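Local coordinates for protein peptidase M28 (Shewanella amazonensis SB2B, PDB 3IIB) that is probably a secreted zinc-dependent carboxypeptidase or dipeptidase of the M28 family, likely active as a homodimer, with two zinc ions in its active site, at residues A275-A280 with A421-F426; K8-L13 with A427-N432. All coordinates share one frame; numbering follows the deposited sequence.

Contact 1. Residues A275-A280 with A421-F426; sequences AIVTAA and AVYAQF
Y423 reaches from 421-426 across to 275-280, and its phenol ring meets I276 and V277 in two different ways. V277 comes in over one face of the ring: its CG1 lies 4.0 Å from both CD2 and CE2 of Y423, and the two side chains lie alongside each other with their ends on the same side. I276 lies at a slant to the ring, neither squarely over the face nor at the edge, and its CG2 methyl comes to 3.6 Å from CD1 of Y423. The first torsion of I276 explains which branch does the touching: with chi1 at -75°, CG2 stands anti to the backbone N and faces the ring, while CG1 lies beside the backbone N, anti to the carbonyl carbon.

At the root of the tyrosine side chain the helices lie close together. A280 sets its single methyl against the start of the tyrosine side chain, CB to CB of Y423 at 3.7 Å, and the same methyl lies 3.5 Å from the backbone N of A424. The CB atoms of A280 and A424 are 4.0 Å apart, and their CA atoms only 4.4 Å, so alanine meets alanine almost backbone to backbone. Such small residues let the axes of the two short segments approach to 8.3 Å, crossing at -52°. Helices 267-285 and 413-432 are packed here within the zinc-peptidase domain of the M28 family, and D269, which binds both zincs, lies in the first turn of helix 267-285. No hydrogen bond links the two segments, and every residue that touches is buried. Beyond them, L390 of strand 387-392 also packs on Y423, S330 touches I276, and L13 of helix 3-19 reaches A424.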
ATOM      1  N   ALA A 275      22.641  -5.593  -5.627  1.00  5.11           N
ATOM      2  CA  ALA A 275      23.320  -4.330  -5.905  1.00  3.31           C
ATOM      3  C   ALA A 275      24.384  -4.064  -4.896  1.00  4.97           C
ATOM      4  O   ALA A 275      25.453  -3.542  -5.246  1.00  5.63           O
ATOM      5  CB  ALA A 275      22.326  -3.173  -5.926  1.00  3.63           C
ATOM      6  N   ILE A 276      24.106  -4.397  -3.635  1.00  5.75           N
ATOM      7  CA  ILE A 276      25.055  -4.103  -2.558  1.00  5.40           C
ATOM      8  C   ILE A 276      26.333  -4.878  -2.786  1.00  6.42           C
ATOM      9  O   ILE A 276      27.433  -4.293  -2.815  1.00  4.35           O
ATOM     10  CB  ILE A 276      24.434  -4.418  -1.186  1.00  5.09           C
ATOM     11  CG1 ILE A 276      23.432  -3.328  -0.819  1.00  6.49           C
ATOM     12  CG2 ILE A 276      25.522  -4.553  -0.093  1.00  4.09           C
ATOM     13  CD1 ILE A 276      22.370  -3.766   0.230  1.00  3.94           C
ATOM     14  N   VAL A 277      26.210  -6.206  -2.954  1.00  6.63           N
ATOM     15  CA  VAL A 277      27.434  -7.039  -3.095  1.00  7.10           C
ATOM     16  C   VAL A 277      28.142  -6.819  -4.436  1.00  3.81           C
ATOM     17  O   VAL A 277      29.398  -6.751  -4.480  1.00  3.94           O
ATOM     18  CB  VAL A 277      27.214  -8.538  -2.786  1.00  3.77           C
ATOM     19  CG1 VAL A 277      26.659  -8.715  -1.334  1.00  6.49           C
ATOM     20  CG2 VAL A 277      26.311  -9.242  -3.831  1.00  4.75           C
ATOM     21  N   THR A 278      27.383  -6.599  -5.507  1.00  3.63           N
ATOM     22  CA  THR A 278      27.991  -6.329  -6.847  1.00  4.01           C
ATOM     23  C   THR A 278      28.724  -4.990  -6.867  1.00  4.37           C
ATOM     24  O   THR A 278      29.867  -4.912  -7.320  1.00  5.61           O
ATOM     25  CB  THR A 278      26.964  -6.390  -7.964  1.00  6.15           C
ATOM     26  OG1 THR A 278      26.321  -7.668  -7.930  1.00  4.88           O
ATOM     27  CG2 THR A 278      27.633  -6.215  -9.345  1.00  5.97           C
ATOM     28  N   ALA A 279      28.066  -3.935  -6.385  1.00  4.38           N
ATOM     29  CA  ALA A 279      28.718  -2.624  -6.308  1.00  5.93           C
ATOM     30  C   ALA A 279      29.944  -2.638  -5.397  1.00  4.94           C
ATOM     31  O   ALA A 279      30.982  -2.071  -5.759  1.00  4.38           O
ATOM     32  CB  ALA A 279      27.724  -1.511  -5.852  1.00  3.48           C
ATOM     33  N   ALA A 280      29.843  -3.277  -4.236  1.00  5.89           N
ATOM     34  CA  ALA A 280      30.994  -3.391  -3.306  1.00  5.45           C
ATOM     35  C   ALA A 280      32.184  -4.052  -4.002  1.00  4.69           C
ATOM     36  O   ALA A 280      33.318  -3.567  -3.920  1.00  5.23           O
ATOM     37  CB  ALA A 280      30.603  -4.145  -2.024  1.00  4.88           C
ATOM     38  N   ALA A 421      29.137   0.515   1.129  1.00  6.35           N
ATOM     39  CA  ALA A 421      30.359   0.962   1.828  1.00  2.00           C
ATOM     40  C   ALA A 421      30.825  -0.098   2.788  1.00  5.24           C
ATOM     41  O   ALA A 421      31.999  -0.460   2.779  1.00  4.70           O
ATOM     42  CB  ALA A 421      30.139   2.287   2.598  1.00  3.05           C
ATOM     43  N   VAL A 422      29.910  -0.629   3.605  1.00  4.03           N
ATOM     44  CA  VAL A 422      30.286  -1.616   4.636  1.00  3.67           C
ATOM     45  C   VAL A 422      30.699  -2.964   4.007  1.00  4.57           C
ATOM     46  O   VAL A 422      31.665  -3.589   4.457  1.00  4.69           O
ATOM     47  CB  VAL A 422      29.154  -1.842   5.626  1.00  2.70           C
ATOM     48  CG1 VAL A 422      29.610  -2.881   6.656  1.00  2.84           C
ATOM     49  CG2 VAL A 422      28.826  -0.519   6.332  1.00  5.34           C
ATOM     50  N   TYR A 423      30.002  -3.417   2.953  1.00  5.04           N
ATOM     51  CA  TYR A 423      30.407  -4.658   2.290  1.00  5.47           C
ATOM     52  C   TYR A 423      31.753  -4.506   1.604  1.00  3.77           C
ATOM     53  O   TYR A 423      32.541  -5.446   1.575  1.00  4.81           O
ATOM     54  CB  TYR A 423      29.364  -5.197   1.300  1.00  5.86           C
ATOM     55  CG  TYR A 423      28.448  -6.206   1.958  1.00  5.30           C
ATOM     56  CD1 TYR A 423      27.348  -5.805   2.712  1.00  5.42           C
ATOM     57  CD2 TYR A 423      28.709  -7.571   1.882  1.00  3.69           C
ATOM     58  CE1 TYR A 423      26.519  -6.732   3.312  1.00  4.27           C
ATOM     59  CE2 TYR A 423      27.899  -8.502   2.494  1.00  8.04           C
ATOM     60  CZ  TYR A 423      26.823  -8.093   3.231  1.00  7.56           C
ATOM     61  OH  TYR A 423      26.016  -9.047   3.842  1.00  8.44           O
ATOM     62  N   ALA A 424      32.011  -3.326   1.044  1.00  4.90           N
ATOM     63  CA  ALA A 424      33.292  -3.081   0.396  1.00  5.79           C
ATOM     64  C   ALA A 424      34.416  -3.164   1.437  1.00  6.04           C
ATOM     65  O   ALA A 424      35.458  -3.800   1.190  1.00  7.23           O
ATOM     66  CB  ALA A 424      33.287  -1.767  -0.344  1.00  4.58           C
ATOM     67  N   GLN A 425      34.213  -2.547   2.596  1.00  4.48           N
ATOM     68  CA  GLN A 425      35.161  -2.637   3.686  1.00  3.13           C
ATOM     69  C   GLN A 425      35.329  -4.104   4.126  1.00  3.74           C
ATOM     70  O   GLN A 425      36.444  -4.596   4.311  1.00  4.37           O
ATOM     71  CB  GLN A 425      34.727  -1.807   4.902  1.00  4.05           C
ATOM     72  CG  GLN A 425      34.714  -0.308   4.635  1.00  3.75           C
ATOM     73  CD  GLN A 425      34.544   0.548   5.865  1.00  7.49           C
ATOM     74  OE1 GLN A 425      33.939   0.113   6.835  1.00  8.11           O
ATOM     75  NE2 GLN A 425      35.109   1.760   5.843  1.00  3.40           N
ATOM     76  N   PHE A 426      34.201  -4.779   4.363  1.00  6.72           N
ATOM     77  CA  PHE A 426      34.248  -6.177   4.780  1.00  3.06           C
ATOM     78  C   PHE A 426      35.022  -7.033   3.782  1.00  2.06           C
ATOM     79  O   PHE A 426      35.893  -7.828   4.181  1.00  2.71           O
ATOM     80  CB  PHE A 426      32.818  -6.721   4.954  1.00  4.87           C
ATOM     81  CG  PHE A 426      32.754  -8.180   5.314  1.00  4.12           C
ATOM     82  CD1 PHE A 426      32.889  -8.582   6.629  1.00  5.13           C
ATOM     83  CD2 PHE A 426      32.492  -9.151   4.352  1.00  4.34           C
ATOM     84  CE1 PHE A 426      32.791  -9.918   6.974  1.00  4.57           C
ATOM     85  CE2 PHE A 426      32.424 -10.490   4.701  1.00  6.63           C
ATOM     86  CZ  PHE A 426      32.573 -10.872   6.000  1.00  8.82           C
TER

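Contact 2. Residues K8-L13 with A427-N432; sequences KVAEQL and AWVMAN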
ATOM      1  N   LYS A   8      43.033   2.032   5.644  1.00 11.70           N
ATOM      2  CA  LYS A   8      42.887   3.261   4.845  0.50 11.05           C
ATOM      3  C   LYS A   8      42.227   2.983   3.482  1.00  9.27           C
ATOM      4  O   LYS A   8      41.414   3.784   2.998  1.00  8.19           O
ATOM      5  CB  LYS A   8      44.230   3.951   4.629  0.50 13.55           C
ATOM      6  CG  LYS A   8      44.078   5.343   4.062  0.50 15.35           C
ATOM      7  CD  LYS A   8      45.361   6.150   4.177  0.50 23.99           C
ATOM      8  CE  LYS A   8      45.093   7.651   3.999  0.50 27.88           C
ATOM      9  NZ  LYS A   8      44.387   8.253   5.181  0.50 25.60           N
ATOM     10  N   VAL A   9      42.565   1.858   2.859  1.00  7.09           N
ATOM     11  CA  VAL A   9      41.864   1.454   1.636  1.00  5.13           C
ATOM     12  C   VAL A   9      40.374   1.267   1.958  1.00  5.96           C
ATOM     13  O   VAL A   9      39.520   1.704   1.205  1.00  5.83           O
ATOM     14  CB  VAL A   9      42.440   0.163   1.065  1.00  6.87           C
ATOM     15  CG1 VAL A   9      41.506  -0.437  -0.004  1.00  6.24           C
ATOM     16  CG2 VAL A   9      43.828   0.449   0.506  1.00 11.39           C
ATOM     17  N   ALA A  10      40.067   0.635   3.089  1.00  7.11           N
ATOM     18  CA  ALA A  10      38.672   0.420   3.463  1.00  6.66           C
ATOM     19  C   ALA A  10      37.948   1.773   3.685  1.00  5.58           C
ATOM     20  O   ALA A  10      36.815   1.953   3.295  1.00  6.74           O
ATOM     21  CB  ALA A  10      38.600  -0.426   4.706  1.00  5.94           C
ATOM     22  N   GLU A  11      38.625   2.717   4.310  1.00  4.80           N
ATOM     23  CA  GLU A  11      38.063   4.058   4.437  1.00  5.94           C
ATOM     24  C   GLU A  11      37.744   4.680   3.066  1.00  5.45           C
ATOM     25  O   GLU A  11      36.678   5.265   2.874  1.00  3.03           O
ATOM     26  CB  GLU A  11      38.998   4.937   5.259  1.00  8.40           C
ATOM     27  CG  GLU A  11      38.946   4.494   6.685  1.00 14.07           C
ATOM     28  CD  GLU A  11      40.008   5.082   7.560  1.00 24.50           C
ATOM     29  OE1 GLU A  11      40.943   5.730   7.042  1.00 21.16           O
ATOM     30  OE2 GLU A  11      39.886   4.865   8.784  1.00 29.60           O
ATOM     31  N   GLN A  12      38.655   4.508   2.101  1.00  5.97           N
ATOM     32  CA  GLN A  12      38.481   5.039   0.759  1.00  6.32           C
ATOM     33  C   GLN A  12      37.391   4.326  -0.017  1.00  6.11           C
ATOM     34  O   GLN A  12      36.642   4.989  -0.756  1.00  5.42           O
ATOM     35  CB  GLN A  12      39.784   5.019  -0.010  1.00  4.76           C
ATOM     36  CG  GLN A  12      40.694   6.068   0.547  1.00  7.22           C
ATOM     37  CD  GLN A  12      42.169   5.899   0.251  1.00  8.23           C
ATOM     38  OE1 GLN A  12      42.589   4.975  -0.463  1.00  8.07           O
ATOM     39  NE2 GLN A  12      42.979   6.844   0.774  1.00  7.13           N
ATOM     40  N   LEU A  13      37.272   3.009   0.171  1.00  4.73           N
ATOM     41  CA  LEU A  13      36.155   2.264  -0.413  1.00  4.46           C
ATOM     42  C   LEU A  13      34.820   2.807   0.065  1.00  4.91           C
ATOM     43  O   LEU A  13      33.869   2.966  -0.723  1.00  6.15           O
ATOM     44  CB  LEU A  13      36.272   0.761  -0.130  1.00  5.41           C
ATOM     45  CG  LEU A  13      37.422   0.053  -0.871  1.00  3.42           C
ATOM     46  CD1 LEU A  13      37.712  -1.344  -0.224  1.00  4.02           C
ATOM     47  CD2 LEU A  13      37.082  -0.060  -2.386  1.00  4.84           C
ATOM     48  N   ALA A 427      34.661  -6.959   2.512  1.00  3.57           N
ATOM     49  CA  ALA A 427      35.281  -7.819   1.517  1.00  3.78           C
ATOM     50  C   ALA A 427      36.770  -7.467   1.397  1.00  4.97           C
ATOM     51  O   ALA A 427      37.590  -8.356   1.354  1.00  4.31           O
ATOM     52  CB  ALA A 427      34.583  -7.745   0.164  1.00  5.53           C
ATOM     53  N   TRP A 428      37.121  -6.184   1.432  1.00  5.36           N
ATOM     54  CA  TRP A 428      38.536  -5.813   1.362  1.00  5.46           C
ATOM     55  C   TRP A 428      39.313  -6.269   2.606  1.00  4.45           C
ATOM     56  O   TRP A 428      40.358  -6.918   2.503  1.00  5.68           O
ATOM     57  CB  TRP A 428      38.719  -4.322   1.123  1.00  5.52           C
ATOM     58  CG  TRP A 428      40.148  -3.999   0.998  1.00  4.19           C
ATOM     59  CD1 TRP A 428      40.965  -3.440   1.934  1.00  3.46           C
ATOM     60  CD2 TRP A 428      40.966  -4.298  -0.127  1.00  3.34           C
ATOM     61  NE1 TRP A 428      42.259  -3.364   1.452  1.00  5.65           N
ATOM     62  CE2 TRP A 428      42.279  -3.877   0.184  1.00  5.13           C
ATOM     63  CE3 TRP A 428      40.718  -4.882  -1.370  1.00  4.79           C
ATOM     64  CZ2 TRP A 428      43.327  -4.029  -0.703  1.00  7.85           C
ATOM     65  CZ3 TRP A 428      41.794  -5.059  -2.241  1.00  6.52           C
ATOM     66  CH2 TRP A 428      43.064  -4.627  -1.898  1.00  7.15           C
ATOM     67  N   VAL A 429      38.842  -5.920   3.792  1.00  3.54           N
ATOM     68  CA  VAL A 429      39.528  -6.320   5.005  1.00  4.83           C
ATOM     69  C   VAL A 429      39.655  -7.849   5.098  1.00  4.77           C
ATOM     70  O   VAL A 429      40.753  -8.371   5.354  1.00  5.94           O
ATOM     71  CB  VAL A 429      38.858  -5.716   6.276  1.00  4.68           C
ATOM     72  CG1 VAL A 429      39.483  -6.293   7.519  1.00  5.92           C
ATOM     73  CG2 VAL A 429      39.018  -4.158   6.275  1.00  5.79           C
HETATM   74  N   MSE A 430      38.583  -8.583   4.805  1.00  4.15           N
HETATM   75  CA  MSE A 430      38.668 -10.019   4.882  1.00  4.22           C
HETATM   76  C   MSE A 430      39.567 -10.644   3.803  1.00  5.27           C
HETATM   77  O   MSE A 430      40.255 -11.637   4.088  1.00  3.75           O
HETATM   78  CB  MSE A 430      37.285 -10.672   4.814  1.00  4.31           C
HETATM   79  CG  MSE A 430      36.376 -10.346   5.966  1.00  9.12           C
HETATM   80 SE   MSE A 430      36.987 -11.102   7.655  0.75  7.77          SE
HETATM   81  CE  MSE A 430      37.754  -9.732   8.157  1.00  2.00           C
ATOM     82  N   ALA A 431      39.576 -10.064   2.592  1.00  3.62           N
ATOM     83  CA  ALA A 431      40.410 -10.576   1.505  1.00  5.85           C
ATOM     84  C   ALA A 431      41.887 -10.299   1.712  1.00  3.89           C
ATOM     85  O   ALA A 431      42.717 -10.842   0.981  1.00  3.20           O
ATOM     86  CB  ALA A 431      39.962 -10.002   0.127  1.00  4.19           C
ATOM     87  N   ASN A 432      42.207  -9.475   2.716  1.00  4.03           N
ATOM     88  CA  ASN A 432      43.606  -9.160   3.039  1.00  5.29           C
ATOM     89  C   ASN A 432      44.007  -9.491   4.496  1.00  8.23           C
ATOM     90  O   ASN A 432      45.155  -9.282   4.907  1.00  8.57           O
ATOM     91  CB  ASN A 432      43.857  -7.706   2.688  1.00  3.09           C
ATOM     92  CG  ASN A 432      43.768  -7.474   1.197  1.00  6.59           C
ATOM     93  OD1 ASN A 432      44.673  -7.846   0.473  1.00  6.06           O
ATOM     94  ND2 ASN A 432      42.622  -6.936   0.714  1.00  5.50           N
TER
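V9 packs over one face of the W428 indole in a CH-pi contact: its CG1 lies 3.5 Å from the centroid of the five-membered ring, 16° off the ring normal. The valine stands roughly perpendicular to the tryptophan side chain. With chi1 of V9 at 166°, CG1 stands anti to the backbone N, the placing that carries this methyl over the pyrrole part of the indole.

Apolar contacts continue along helix 3-19. One turn further on, L13 brings CD1 to 3.4 Å from CB of W428, where the ring joins its helix, and A10 meets V429 more loosely, CB to CG2 at 4.1 Å.

Two polar bonds involve the tryptophan. N432 donates ND2 to the backbone O of W428 (2.9 Å), and that same nitrogen lies 3.0 Å above the plane of the indole on the face away from V9, so the ring is sandwiched between an amide and a methyl. N6, earlier on helix 3-19, accepts a hydrogen bond from NE1 of W428 through OD1, which helps fix the ring's rotation. Replacing the tryptophan with an alanine is likely to leave a gap between V9 and the N432 amide, and N6 OD1 without its indole partner.

I284 and L287 also pack on W428, bringing in helix 267-285 and the loop after it. The segments run nearly antiparallel, at 155°, with axes 9.6 Å apart: this is antiparallel helix-helix packing that joins the N-terminal helix to the C-terminal part of the peptidase domain.

How the contacts relate
Helix 413-432 serves both contacts: its segment 421-426 packs on helix 267-285 in contact 1, and the following turns, 427-432, pack on helix 3-19 in contact 2. Their centres lie about 10 Å apart. Q425 bridges them, its NE2 3.1 Å from O of A10 in a probable hydrogen bond, while CD1 of L13 packs 3.6 Å from O of A424. In sequence, both segments of contact 1 fall between the two segments of contact 2. Contact 1 is the one nearer the metal site: the side chain of I276 is about 11 Å from a zinc ion and the side chain of Y423 about 8 Å from that of D331, a zinc ligand; contact 2 is remote from the metal site.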